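Local coordinates for protein delta-aminolevulinic acid dehydratase (Toxoplasma gondii ME49, PDB 3OBK) that catalyses the condensation of two molecules of 5-aminolevulinic acid to porphobilinogen, an early step of tetrapyrrole biosynthesis, and assembles as an octamer, at residues E195-E200 against T205-Y210; H53-S58 against K95-L100; R117-L122 against I170-A175. All coordinates share one frame; numbering follows the deposited sequence.

How the contacts relate
All three contacts lie in the TIM barrel. Contact 1, helix 189-199 against strand 206-213, is the buried one, held by apolar packing without cross-segment hydrogen bonds; contact 3, between helices 114-125 and 158-175, is partly buried and also apolar, though it uses a carbonyl oxygen as a packing surface. Contact 2 lies at the surface, where the ends of strands 46-53 and 89-95 are joined by charged side chains and water. Contacts 1 and 3 meet through Ala-173, against which Leu-197 and Thr-205 pack, and through the Glu-200 to Arg-174 salt bridge. Contact 3 reaches contact 2 through the Arg-117 to Asp-54 salt bridge, whereas contacts 1 and 2 stay about 14 Å apart at their nearest atoms.

Contact 1 of 3, residues E195-E200 against T205-Y210; sequences ESLDME and TSILAY
Leu-197 carries the helix side of this contact alone, and its CD1 methyl does all the touching. That methyl lies 4.2 Å from Ile-207 CG1 and equally near the Ile-207 CD1 methyl, so it rests against the outer end of the isoleucine, the two side chains running at a slant to one another. With chi1 at -73°, Leu-197 CG lies beside its own backbone N and anti to the carbonyl carbon, and the extended chi2 then carries CD1 outward to the strand. The same methyl also approaches the start of the 205-210 segment, where Thr-205 CG2 is 4.3 Å from Leu-197 CD1. Leu-197, Thr-205 and Ile-207 are all buried on this close-packed side, although no hydrogen bond passes between the segments and the surface buried is a modest 116 Å². Leu-197 and Ile-207 belong to a beta-alpha-beta unit of the TIM barrel, in which strand 179-182 leads through helix 189-199 into strand 206-213; the contact is the returning half of that unit, where helix and following strand close on each other after a short loop. Ala-173 of helix 158-175 adds to this packing, touching both Leu-197 and Thr-205, while Arg-194 donates a hydrogen bond to Thr-205 O and forms a salt bridge with Asp-198. Away from the strand the segment is looser: Glu-195, Met-199 and Glu-200 are partly exposed, though Glu-200 has a salt bridge to Arg-174. Trp-16 of a second subunit packs on Met-199 and the buried Asp-198, and Gly-5 of a third on Glu-195 and Met-199.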
ATOM      1  N   GLU A 195      -7.939 -27.060  20.095  1.00 16.67           N
ATOM      2  CA  GLU A 195      -8.398 -28.354  19.619  1.00 18.41           C
ATOM      3  C   GLU A 195      -8.831 -29.195  20.782  1.00 18.77           C
ATOM      4  O   GLU A 195      -9.824 -29.903  20.673  1.00 19.43           O
ATOM      5  CB  GLU A 195      -7.297 -29.086  18.856  1.00 19.39           C
ATOM      6  CG  GLU A 195      -7.801 -30.228  18.002  1.00 23.49           C
ATOM      7  CD  GLU A 195      -6.686 -30.975  17.237  1.00 27.79           C
ATOM      8  OE1 GLU A 195      -6.169 -30.412  16.245  1.00 29.62           O
ATOM      9  OE2 GLU A 195      -6.376 -32.139  17.610  1.00 30.53           O
ATOM     10  N   SER A 196      -8.074 -29.112  21.875  1.00 18.37           N
ATOM     11  CA  SER A 196      -8.406 -29.754  23.134  1.00 19.04           C
ATOM     12  C   SER A 196      -9.763 -29.296  23.635  1.00 18.82           C
ATOM     13  O   SER A 196     -10.617 -30.126  23.987  1.00 19.66           O
ATOM     14  CB  SER A 196      -7.351 -29.426  24.198  1.00 18.94           C
ATOM     15  OG  SER A 196      -6.061 -29.852  23.786  1.00 21.14           O
ATOM     16  N   LEU A 197      -9.953 -27.983  23.670  1.00 17.60           N
ATOM     17  CA  LEU A 197     -11.226 -27.426  24.056  1.00 17.70           C
ATOM     18  C   LEU A 197     -12.350 -28.000  23.195  1.00 18.53           C
ATOM     19  O   LEU A 197     -13.378 -28.417  23.703  1.00 18.74           O
ATOM     20  CB  LEU A 197     -11.208 -25.895  23.959  1.00 16.72           C
ATOM     21  CG  LEU A 197     -10.394 -25.178  25.040  1.00 15.73           C
ATOM     22  CD1 LEU A 197     -10.328 -23.687  24.781  1.00 14.11           C
ATOM     23  CD2 LEU A 197     -10.958 -25.418  26.424  1.00 16.37           C
ATOM     24  N   ASP A 198     -12.137 -28.039  21.891  1.00 18.96           N
ATOM     25  CA  ASP A 198     -13.188 -28.397  20.962  1.00 19.85           C
ATOM     26  C   ASP A 198     -13.507 -29.879  21.041  1.00 21.38           C
ATOM     27  O   ASP A 198     -14.655 -30.277  20.968  1.00 21.69           O
ATOM     28  CB  ASP A 198     -12.777 -28.008  19.553  1.00 19.57           C
ATOM     29  CG  ASP A 198     -12.673 -26.511  19.370  1.00 18.67           C
ATOM     30  OD1 ASP A 198     -12.891 -25.728  20.330  1.00 16.80           O
ATOM     31  OD2 ASP A 198     -12.387 -26.108  18.240  1.00 18.58           O
ATOM     32  N   MET A 199     -12.487 -30.698  21.217  1.00 22.46           N
ATOM     33  CA  MET A 199     -12.719 -32.115  21.412  1.00 24.21           C
ATOM     34  C   MET A 199     -13.457 -32.389  22.714  1.00 24.43           C
ATOM     35  O   MET A 199     -14.139 -33.404  22.818  1.00 24.79           O
ATOM     36  CB  MET A 199     -11.413 -32.894  21.404  1.00 24.82           C
ATOM     37  CG  MET A 199     -10.825 -33.095  20.033  1.00 27.23           C
ATOM     38  SD  MET A 199      -9.252 -33.986  20.119  1.00 34.39           S
ATOM     39  CE  MET A 199      -8.363 -33.110  21.407  1.00 30.73           C
ATOM     40  N   GLU A 200     -13.336 -31.509  23.709  1.00 24.25           N
ATOM     41  CA  GLU A 200     -14.061 -31.753  24.961  1.00 25.33           C
ATOM     42  C   GLU A 200     -15.447 -31.149  24.970  1.00 25.46           C
ATOM     43  O   GLU A 200     -16.152 -31.290  25.964  1.00 26.31           O
ATOM     44  CB  GLU A 200     -13.275 -31.329  26.208  1.00 24.82           C
ATOM     45  CG  GLU A 200     -12.047 -32.212  26.506  1.00 27.72           C
ATOM     46  CD  GLU A 200     -12.357 -33.665  26.927  1.00 33.15           C
ATOM     47  OE1 GLU A 200     -13.548 -34.029  27.131  1.00 35.38           O
ATOM     48  OE2 GLU A 200     -11.375 -34.451  27.058  1.00 36.23           O
ATOM     49  N   THR A 205     -16.003 -21.726  24.532  1.00 16.56           N
ATOM     50  CA  THR A 205     -15.002 -21.098  25.345  1.00 14.93           C
ATOM     51  C   THR A 205     -14.001 -20.377  24.455  1.00 13.80           C
ATOM     52  O   THR A 205     -13.425 -20.974  23.543  1.00 14.08           O
ATOM     53  CB  THR A 205     -14.269 -22.141  26.195  1.00 15.11           C
ATOM     54  OG1 THR A 205     -15.209 -22.835  27.024  1.00 16.97           O
ATOM     55  CG2 THR A 205     -13.235 -21.490  27.094  1.00 14.76           C
ATOM     56  N   SER A 206     -13.788 -19.101  24.738  1.00 12.83           N
ATOM     57  CA  SER A 206     -12.895 -18.243  23.957  1.00 12.25           C
ATOM     58  C   SER A 206     -11.446 -18.320  24.396  1.00 11.55           C
ATOM     59  O   SER A 206     -11.126 -18.803  25.481  1.00 11.12           O
ATOM     60  CB  SER A 206     -13.343 -16.795  24.058  1.00 12.13           C
ATOM     61  OG  SER A 206     -14.678 -16.645  23.610  1.00 12.69           O
ATOM     62  N   ILE A 207     -10.566 -17.853  23.517  1.00 11.11           N
ATOM     63  CA  ILE A 207      -9.148 -17.793  23.802  1.00 10.37           C
ATOM     64  C   ILE A 207      -8.695 -16.350  23.582  1.00 10.12           C
ATOM     65  O   ILE A 207      -8.749 -15.845  22.480  1.00  9.20           O
ATOM     66  CB  ILE A 207      -8.356 -18.734  22.898  1.00 10.43           C
ATOM     67  CG1 ILE A 207      -8.677 -20.192  23.232  1.00 11.30           C
ATOM     68  CG2 ILE A 207      -6.838 -18.506  23.039  1.00  9.35           C
ATOM     69  CD1 ILE A 207      -8.161 -21.205  22.205  1.00  9.53           C
ATOM     70  N   LEU A 208      -8.290 -15.692  24.660  1.00 10.40           N
ATOM     71  CA  LEU A 208      -7.609 -14.407  24.572  1.00 11.21           C
ATOM     72  C   LEU A 208      -6.094 -14.691  24.527  1.00 11.71           C
ATOM     73  O   LEU A 208      -5.471 -15.046  25.543  1.00 11.49           O
ATOM     74  CB  LEU A 208      -8.007 -13.530  25.748  1.00 11.05           C
ATOM     75  CG  LEU A 208      -7.337 -12.185  26.115  1.00 12.46           C
ATOM     76  CD1 LEU A 208      -6.796 -11.391  24.949  1.00  9.32           C
ATOM     77  CD2 LEU A 208      -8.349 -11.361  26.950  1.00 10.59           C
ATOM     78  N   ALA A 209      -5.514 -14.589  23.333  1.00 12.17           N
ATOM     79  CA  ALA A 209      -4.123 -15.012  23.145  1.00 12.60           C
ATOM     80  C   ALA A 209      -3.221 -13.860  23.501  1.00 13.23           C
ATOM     81  O   ALA A 209      -3.379 -12.762  22.975  1.00 13.98           O
ATOM     82  CB  ALA A 209      -3.887 -15.472  21.693  1.00 11.82           C
ATOM     83  N   TYR A 210      -2.290 -14.079  24.414  1.00 14.42           N
ATOM     84  CA  TYR A 210      -1.211 -13.115  24.631  1.00 14.76           C
ATOM     85  C   TYR A 210      -0.210 -13.358  23.512  1.00 14.90           C
ATOM     86  O   TYR A 210       0.594 -14.245  23.631  1.00 15.21           O
ATOM     87  CB  TYR A 210      -0.543 -13.332  25.969  1.00 14.80           C
ATOM     88  CG  TYR A 210      -1.309 -12.910  27.183  1.00 16.51           C
ATOM     89  CD1 TYR A 210      -2.336 -13.664  27.672  1.00 19.23           C
ATOM     90  CD2 TYR A 210      -0.939 -11.788  27.897  1.00 19.65           C
ATOM     91  CE1 TYR A 210      -3.028 -13.288  28.840  1.00 21.71           C
ATOM     92  CE2 TYR A 210      -1.616 -11.397  29.053  1.00 20.52           C
ATOM     93  CZ  TYR A 210      -2.665 -12.150  29.527  1.00 22.32           C
ATOM     94  OH  TYR A 210      -3.329 -11.765  30.699  1.00 22.00           O
TER

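Contact 2 of 3, residues H53-S58 against K95-L100; sequences HDEETS and KVDDEL
At one end of the TIM barrel, the loops that follow the neighbouring parallel strands 46-53 and 89-95 meet around two bound waters. His-53 and Lys-95, where the strands give way to these loops, make the direct apolar contact: His-53 CB lies 3.7 Å from Lys-95 CG, which sits near the plane of the imidazole, at its edge. The ring itself is held at both nitrogens. Its NE2 donates to Thr-57 O over 2.8 Å in a somewhat bent bond (N-H...O 143°), with the acceptor close to the ring plane, and its ND1 is 3.1 Å from the first water, also in the plane. Glu-55 CG covers one ring face, off toward the rim. The lysine chain bends at chi2 and again at chi4 yet still reaches outward along the loops, where NZ donates to the first water at 3.0 Å and, more weakly, to the second. That second water donates to two carboxylates, being 2.7 Å from Glu-55 OE2 and equally far from Asp-97 OD1. These two oxygens lie only 3.9 Å apart, with their carboxylate planes turned 75° against each other. Asp-54, at the centre of an inverse gamma turn, directs OD2 instead to a salt bridge with Arg-117 of helix 114-125. The cluster is thus a water-mediated one, with Lys-95 NZ 4.8 Å from Glu-55 OE2 and not in direct contact with it. Two acidic groups so close would tend to repel, and the shared water together with the nearby ammonium probably offsets that repulsion.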
ATOM      1  N   HIS A  53      -6.887 -15.679  47.140  1.00 19.39           N
ATOM      2  CA  HIS A  53      -6.163 -16.723  47.871  1.00 20.75           C
ATOM      3  C   HIS A  53      -7.078 -17.500  48.810  1.00 22.79           C
ATOM      4  O   HIS A  53      -8.184 -17.075  49.109  1.00 23.61           O
ATOM      5  CB  HIS A  53      -4.939 -16.142  48.605  1.00 20.75           C
ATOM      6  CG  HIS A  53      -5.256 -15.223  49.752  1.00 20.32           C
ATOM      7  ND1 HIS A  53      -4.275 -14.751  50.601  1.00 20.01           N
ATOM      8  CD2 HIS A  53      -6.421 -14.688  50.191  1.00 19.94           C
ATOM      9  CE1 HIS A  53      -4.827 -13.987  51.527  1.00 20.96           C
ATOM     10  NE2 HIS A  53      -6.126 -13.921  51.293  1.00 20.99           N
ATOM     11  N   ASP A  54      -6.608 -18.646  49.273  1.00 24.73           N
ATOM     12  CA  ASP A  54      -7.409 -19.525  50.112  1.00 26.56           C
ATOM     13  C   ASP A  54      -7.143 -19.240  51.580  1.00 27.44           C
ATOM     14  O   ASP A  54      -6.601 -20.074  52.282  1.00 28.48           O
ATOM     15  CB  ASP A  54      -7.074 -20.993  49.795  1.00 27.26           C
ATOM     16  CG  ASP A  54      -8.279 -21.893  49.834  1.00 29.38           C
ATOM     17  OD1 ASP A  54      -9.327 -21.533  50.428  1.00 32.45           O
ATOM     18  OD2 ASP A  54      -8.175 -22.972  49.235  1.00 31.98           O
ATOM     19  N   GLU A  55      -7.516 -18.053  52.039  1.00 27.92           N
ATOM     20  CA  GLU A  55      -7.366 -17.677  53.435  1.00 28.60           C
ATOM     21  C   GLU A  55      -8.635 -16.993  53.832  1.00 28.62           C
ATOM     22  O   GLU A  55      -9.377 -16.547  52.977  1.00 29.01           O
ATOM     23  CB  GLU A  55      -6.206 -16.708  53.624  1.00 28.88           C
ATOM     24  CG  GLU A  55      -4.847 -17.176  53.070  1.00 30.54           C
ATOM     25  CD  GLU A  55      -4.203 -18.315  53.883  1.00 34.36           C
ATOM     26  OE1 GLU A  55      -4.721 -18.687  54.974  1.00 33.48           O
ATOM     27  OE2 GLU A  55      -3.158 -18.834  53.399  1.00 36.54           O
ATOM     28  N   GLU A  56      -8.879 -16.880  55.132  1.00 29.23           N
ATOM     29  CA  GLU A  56     -10.143 -16.345  55.642  1.00 29.22           C
ATOM     30  C   GLU A  56     -10.222 -14.828  55.426  1.00 27.89           C
ATOM     31  O   GLU A  56     -11.313 -14.260  55.322  1.00 27.34           O
ATOM     32  CB  GLU A  56     -10.309 -16.695  57.137  1.00 30.08           C
ATOM     33  N   THR A  57      -9.050 -14.203  55.343  1.00 26.55           N
ATOM     34  CA  THR A  57      -8.921 -12.751  55.379  1.00 26.17           C
ATOM     35  C   THR A  57      -8.135 -12.176  54.178  1.00 24.50           C
ATOM     36  O   THR A  57      -7.216 -12.791  53.647  1.00 23.44           O
ATOM     37  CB  THR A  57      -8.299 -12.329  56.737  1.00 26.71           C
ATOM     38  OG1 THR A  57      -9.283 -12.538  57.766  1.00 28.36           O
ATOM     39  CG2 THR A  57      -7.870 -10.897  56.745  1.00 25.89           C
ATOM     40  N   SER A  58      -8.541 -10.992  53.739  1.00 23.80           N
ATOM     41  CA  SER A  58      -7.854 -10.328  52.655  1.00 22.53           C
ATOM     42  C   SER A  58      -6.615  -9.638  53.201  1.00 22.63           C
ATOM     43  O   SER A  58      -6.602  -9.211  54.351  1.00 23.21           O
ATOM     44  CB  SER A  58      -8.772  -9.358  51.936  1.00 21.85           C
ATOM     45  OG  SER A  58      -9.708 -10.079  51.163  1.00 20.80           O
ATOM     46  N   LYS A  95      -3.316 -16.819  44.081  1.00 20.72           N
ATOM     47  CA  LYS A  95      -2.143 -17.005  44.940  1.00 22.30           C
ATOM     48  C   LYS A  95      -2.302 -18.388  45.568  1.00 22.98           C
ATOM     49  O   LYS A  95      -3.168 -18.600  46.390  1.00 23.10           O
ATOM     50  CB  LYS A  95      -2.026 -15.862  45.978  1.00 22.98           C
ATOM     51  CG  LYS A  95      -1.489 -16.202  47.388  1.00 25.74           C
ATOM     52  CD  LYS A  95      -0.061 -16.724  47.424  1.00 28.26           C
ATOM     53  CE  LYS A  95       0.571 -16.617  48.860  1.00 30.28           C
ATOM     54  NZ  LYS A  95      -0.171 -17.320  50.001  1.00 31.34           N
ATOM     55  N   VAL A  96      -1.467 -19.323  45.133  1.00 23.65           N
ATOM     56  CA  VAL A  96      -1.521 -20.722  45.568  1.00 24.85           C
ATOM     57  C   VAL A  96      -0.588 -20.936  46.766  1.00 26.34           C
ATOM     58  O   VAL A  96       0.479 -20.320  46.861  1.00 25.14           O
ATOM     59  CB  VAL A  96      -1.102 -21.647  44.375  1.00 25.04           C
ATOM     60  CG1 VAL A  96      -0.934 -23.093  44.782  1.00 24.23           C
ATOM     61  CG2 VAL A  96      -2.100 -21.496  43.189  1.00 24.49           C
ATOM     62  N   ASP A  97      -1.008 -21.804  47.690  1.00 28.76           N
ATOM     63  CA  ASP A  97      -0.183 -22.171  48.847  1.00 30.52           C
ATOM     64  C   ASP A  97       1.132 -22.750  48.361  1.00 30.09           C
ATOM     65  O   ASP A  97       1.132 -23.587  47.475  1.00 28.93           O
ATOM     66  CB  ASP A  97      -0.884 -23.248  49.689  1.00 32.46           C
ATOM     67  CG  ASP A  97      -2.196 -22.755  50.330  1.00 36.90           C
ATOM     68  OD1 ASP A  97      -2.160 -21.640  50.936  1.00 41.43           O
ATOM     69  OD2 ASP A  97      -3.228 -23.498  50.242  1.00 38.79           O
ATOM     70  N   ASP A  98       2.244 -22.336  48.963  1.00 30.71           N
ATOM     71  CA  ASP A  98       3.555 -22.858  48.577  1.00 31.09           C
ATOM     72  C   ASP A  98       3.563 -24.385  48.509  1.00 30.89           C
ATOM     73  O   ASP A  98       4.220 -24.947  47.655  1.00 30.63           O
ATOM     74  CB  ASP A  98       4.666 -22.347  49.526  1.00 31.90           C
ATOM     75  CG  ASP A  98       6.106 -22.539  48.944  1.00 34.50           C
ATOM     76  OD1 ASP A  98       6.409 -22.034  47.835  1.00 38.33           O
ATOM     77  OD2 ASP A  98       6.958 -23.194  49.590  1.00 38.45           O
ATOM     78  N   GLU A  99       2.805 -25.043  49.382  1.00 31.73           N
ATOM     79  CA  GLU A  99       2.816 -26.504  49.510  1.00 32.31           C
ATOM     80  C   GLU A  99       2.217 -27.229  48.297  1.00 31.95           C
ATOM     81  O   GLU A  99       2.605 -28.360  48.015  1.00 32.40           O
ATOM     82  CB  GLU A  99       2.121 -26.948  50.817  1.00 33.15           C
ATOM     83  N   LEU A 100       1.313 -26.577  47.566  1.00 31.31           N
ATOM     84  CA  LEU A 100       0.713 -27.149  46.335  1.00 30.77           C
ATOM     85  C   LEU A 100       1.502 -26.910  45.031  1.00 30.20           C
ATOM     86  O   LEU A 100       1.185 -27.514  43.992  1.00 29.68           O
ATOM     87  CB  LEU A 100      -0.713 -26.619  46.135  1.00 30.54           C
ATOM     88  CG  LEU A 100      -1.713 -26.791  47.290  1.00 31.37           C
ATOM     89  CD1 LEU A 100      -3.088 -26.209  46.899  1.00 30.32           C
ATOM     90  CD2 LEU A 100      -1.822 -28.251  47.725  1.00 31.05           C
TER
HETATM   91  O   HOH W   1      -1.252 -14.855  51.383  1.00 12.05           O
HETATM   92  O   HOH W   2      -2.348 -18.940  50.811  1.00  9.67           O

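Contact 3 of 3, residues R117-L122 against I170-A175; sequences RAIMAL and ITLARA
This is helix-to-helix packing on the outer layer of the TIM barrel, where helices 114-125 and 158-175 lie side by side and run nearly the same way. The short segments have axes 9.3 Å apart at closest approach and cross at -17°. Ile-119 is the main residue of the first helix, and its two branches serve different partners. Its CD1 methyl meets the CD2 methyl of Leu-172 at 4.0 Å, the two side chains crossing at about a right angle. Its CG2 branch, anti to the backbone N and beside the carbonyl carbon, faces Ala-175 of the other helix, lying 3.5 Å from Ala-175 O and 4.2 Å from Ala-175 CB. Met-120, one residue on, approaches from the exposed side: its CG is 3.4 Å from the same carbonyl oxygen. The chain then bends at chi3 (-95°), which brings the CE methyl back to 4.4 Å from Ala-175 CB. Ala-175 is thus covered by both residues, and its CA is 5.9 Å from that of Met-120. Toward the barrel wall, strand 130-135 lies beneath the pair, with Leu-131 against Ile-119, and Ala-133 and Val-135 against Leu-172. Pro-116 of the first helix adds to the cover of Ala-175. No hydrogen bond links the two segments, so the attachment rests on dispersion and on the shedding of water from 201 Å² of surface; the carbonyl of Ala-175 takes part in the interface as a surface for carbon atoms to pack against.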
ATOM      1  N   ARG A 117     -12.695 -23.121  41.870  1.00 22.32           N
ATOM      2  CA  ARG A 117     -13.728 -22.823  42.870  1.00 22.92           C
ATOM      3  C   ARG A 117     -14.123 -21.341  42.830  1.00 22.22           C
ATOM      4  O   ARG A 117     -15.282 -21.000  43.043  1.00 22.93           O
ATOM      5  CB  ARG A 117     -13.263 -23.205  44.280  1.00 23.28           C
ATOM      6  CG  ARG A 117     -13.228 -24.684  44.537  1.00 24.88           C
ATOM      7  CD  ARG A 117     -12.858 -24.989  46.003  1.00 26.36           C
ATOM      8  NE  ARG A 117     -11.403 -25.033  46.220  1.00 25.62           N
ATOM      9  CZ  ARG A 117     -10.683 -24.223  47.005  1.00 24.34           C
ATOM     10  NH1 ARG A 117      -9.380 -24.441  47.086  1.00 22.96           N
ATOM     11  NH2 ARG A 117     -11.221 -23.212  47.710  1.00 24.09           N
ATOM     12  N   ALA A 118     -13.159 -20.468  42.573  1.00 21.07           N
ATOM     13  CA  ALA A 118     -13.429 -19.043  42.478  1.00 20.73           C
ATOM     14  C   ALA A 118     -14.355 -18.760  41.313  1.00 20.53           C
ATOM     15  O   ALA A 118     -15.287 -17.957  41.432  1.00 20.42           O
ATOM     16  CB  ALA A 118     -12.142 -18.263  42.329  1.00 19.89           C
ATOM     17  N   ILE A 119     -14.097 -19.430  40.195  1.00 20.24           N
ATOM     18  CA  ILE A 119     -14.934 -19.293  39.014  1.00 20.54           C
ATOM     19  C   ILE A 119     -16.347 -19.801  39.276  1.00 21.51           C
ATOM     20  O   ILE A 119     -17.312 -19.134  38.937  1.00 21.04           O
ATOM     21  CB  ILE A 119     -14.359 -20.073  37.827  1.00 20.41           C
ATOM     22  CG1 ILE A 119     -13.070 -19.430  37.327  1.00 19.59           C
ATOM     23  CG2 ILE A 119     -15.384 -20.172  36.697  1.00 19.88           C
ATOM     24  CD1 ILE A 119     -12.420 -20.226  36.218  1.00 19.17           C
ATOM     25  N   MET A 120     -16.468 -20.982  39.865  1.00 22.63           N
ATOM     26  CA  MET A 120     -17.795 -21.528  40.167  1.00 24.48           C
ATOM     27  C   MET A 120     -18.532 -20.650  41.133  1.00 24.14           C
ATOM     28  O   MET A 120     -19.703 -20.411  40.958  1.00 24.53           O
ATOM     29  CB  MET A 120     -17.720 -22.949  40.722  1.00 25.79           C
ATOM     30  CG  MET A 120     -17.446 -24.007  39.648  1.00 27.85           C
ATOM     31  SD  MET A 120     -17.199 -25.658  40.351  1.00 33.90           S
ATOM     32  CE  MET A 120     -15.417 -25.765  40.500  1.00 31.48           C
ATOM     33  N   ALA A 121     -17.833 -20.141  42.131  1.00 23.95           N
ATOM     34  CA  ALA A 121     -18.452 -19.267  43.113  1.00 24.33           C
ATOM     35  C   ALA A 121     -18.932 -17.940  42.481  1.00 24.09           C
ATOM     36  O   ALA A 121     -19.996 -17.443  42.805  1.00 24.27           O
ATOM     37  CB  ALA A 121     -17.494 -19.023  44.275  1.00 23.92           C
ATOM     38  N   LEU A 122     -18.149 -17.381  41.573  1.00 23.70           N
ATOM     39  CA  LEU A 122     -18.497 -16.107  40.961  1.00 23.52           C
ATOM     40  C   LEU A 122     -19.666 -16.285  40.027  1.00 24.45           C
ATOM     41  O   LEU A 122     -20.591 -15.480  40.025  1.00 23.96           O
ATOM     42  CB  LEU A 122     -17.305 -15.518  40.223  1.00 22.02           C
ATOM     43  CG  LEU A 122     -16.321 -14.826  41.139  1.00 20.50           C
ATOM     44  CD1 LEU A 122     -15.034 -14.531  40.420  1.00 19.59           C
ATOM     45  CD2 LEU A 122     -16.916 -13.557  41.681  1.00 18.66           C
ATOM     46  N   ILE A 170      -8.779 -26.873  29.929  1.00 16.86           N
ATOM     47  CA  ILE A 170     -10.002 -27.673  29.996  1.00 17.80           C
ATOM     48  C   ILE A 170     -10.656 -27.536  31.408  1.00 18.20           C
ATOM     49  O   ILE A 170     -11.837 -27.239  31.523  1.00 18.91           O
ATOM     50  CB  ILE A 170      -9.757 -29.169  29.579  1.00 18.43           C
ATOM     51  CG1 ILE A 170      -9.660 -29.290  28.040  1.00 19.09           C
ATOM     52  CG2 ILE A 170     -10.879 -30.064  30.059  1.00 17.32           C
ATOM     53  CD1 ILE A 170      -9.009 -30.576  27.515  1.00 17.47           C
ATOM     54  N   THR A 171      -9.871 -27.689  32.459  1.00 17.70           N
ATOM     55  CA  THR A 171     -10.359 -27.522  33.805  1.00 18.32           C
ATOM     56  C   THR A 171     -11.066 -26.187  34.040  1.00 18.13           C
ATOM     57  O   THR A 171     -12.124 -26.140  34.678  1.00 19.06           O
ATOM     58  CB  THR A 171      -9.208 -27.655  34.826  1.00 18.25           C
ATOM     59  OG1 THR A 171      -8.544 -28.913  34.639  1.00 18.94           O
ATOM     60  CG2 THR A 171      -9.746 -27.618  36.215  1.00 18.21           C
ATOM     61  N   LEU A 172     -10.489 -25.103  33.535  1.00 17.97           N
ATOM     62  CA  LEU A 172     -11.046 -23.754  33.714  1.00 17.44           C
ATOM     63  C   LEU A 172     -12.312 -23.533  32.889  1.00 18.01           C
ATOM     64  O   LEU A 172     -13.310 -22.985  33.379  1.00 18.00           O
ATOM     65  CB  LEU A 172      -9.994 -22.735  33.321  1.00 16.97           C
ATOM     66  CG  LEU A 172      -8.740 -22.681  34.206  1.00 16.85           C
ATOM     67  CD1 LEU A 172      -7.810 -21.625  33.633  1.00 16.10           C
ATOM     68  CD2 LEU A 172      -9.065 -22.388  35.675  1.00 15.56           C
ATOM     69  N   ALA A 173     -12.271 -23.994  31.642  1.00 18.31           N
ATOM     70  CA  ALA A 173     -13.438 -24.003  30.785  1.00 19.11           C
ATOM     71  C   ALA A 173     -14.553 -24.776  31.480  1.00 20.65           C
ATOM     72  O   ALA A 173     -15.680 -24.272  31.627  1.00 20.32           O
ATOM     73  CB  ALA A 173     -13.117 -24.639  29.449  1.00 18.65           C
ATOM     74  N   ARG A 174     -14.237 -25.989  31.936  1.00 21.52           N
ATOM     75  CA  ARG A 174     -15.274 -26.820  32.556  1.00 23.28           C
ATOM     76  C   ARG A 174     -15.842 -26.150  33.809  1.00 22.92           C
ATOM     77  O   ARG A 174     -17.021 -26.321  34.097  1.00 22.88           O
ATOM     78  CB  ARG A 174     -14.769 -28.232  32.899  1.00 23.96           C
ATOM     79  CG  ARG A 174     -14.897 -29.253  31.797  1.00 26.66           C
ATOM     80  CD  ARG A 174     -14.210 -30.530  32.243  1.00 32.02           C
ATOM     81  NE  ARG A 174     -14.070 -31.557  31.201  1.00 35.81           N
ATOM     82  CZ  ARG A 174     -13.186 -32.569  31.243  1.00 39.05           C
ATOM     83  NH1 ARG A 174     -12.322 -32.700  32.256  1.00 39.34           N
ATOM     84  NH2 ARG A 174     -13.143 -33.456  30.248  1.00 40.68           N
ATOM     85  N   ALA A 175     -14.998 -25.403  34.535  1.00 22.04           N
ATOM     86  CA  ALA A 175     -15.434 -24.714  35.770  1.00 22.30           C
ATOM     87  C   ALA A 175     -16.407 -23.586  35.505  1.00 21.88           C
ATOM     88  O   ALA A 175     -17.133 -23.186  36.399  1.00 23.02           O
ATOM     89  CB  ALA A 175     -14.228 -24.190  36.588  1.00 21.29           C
TER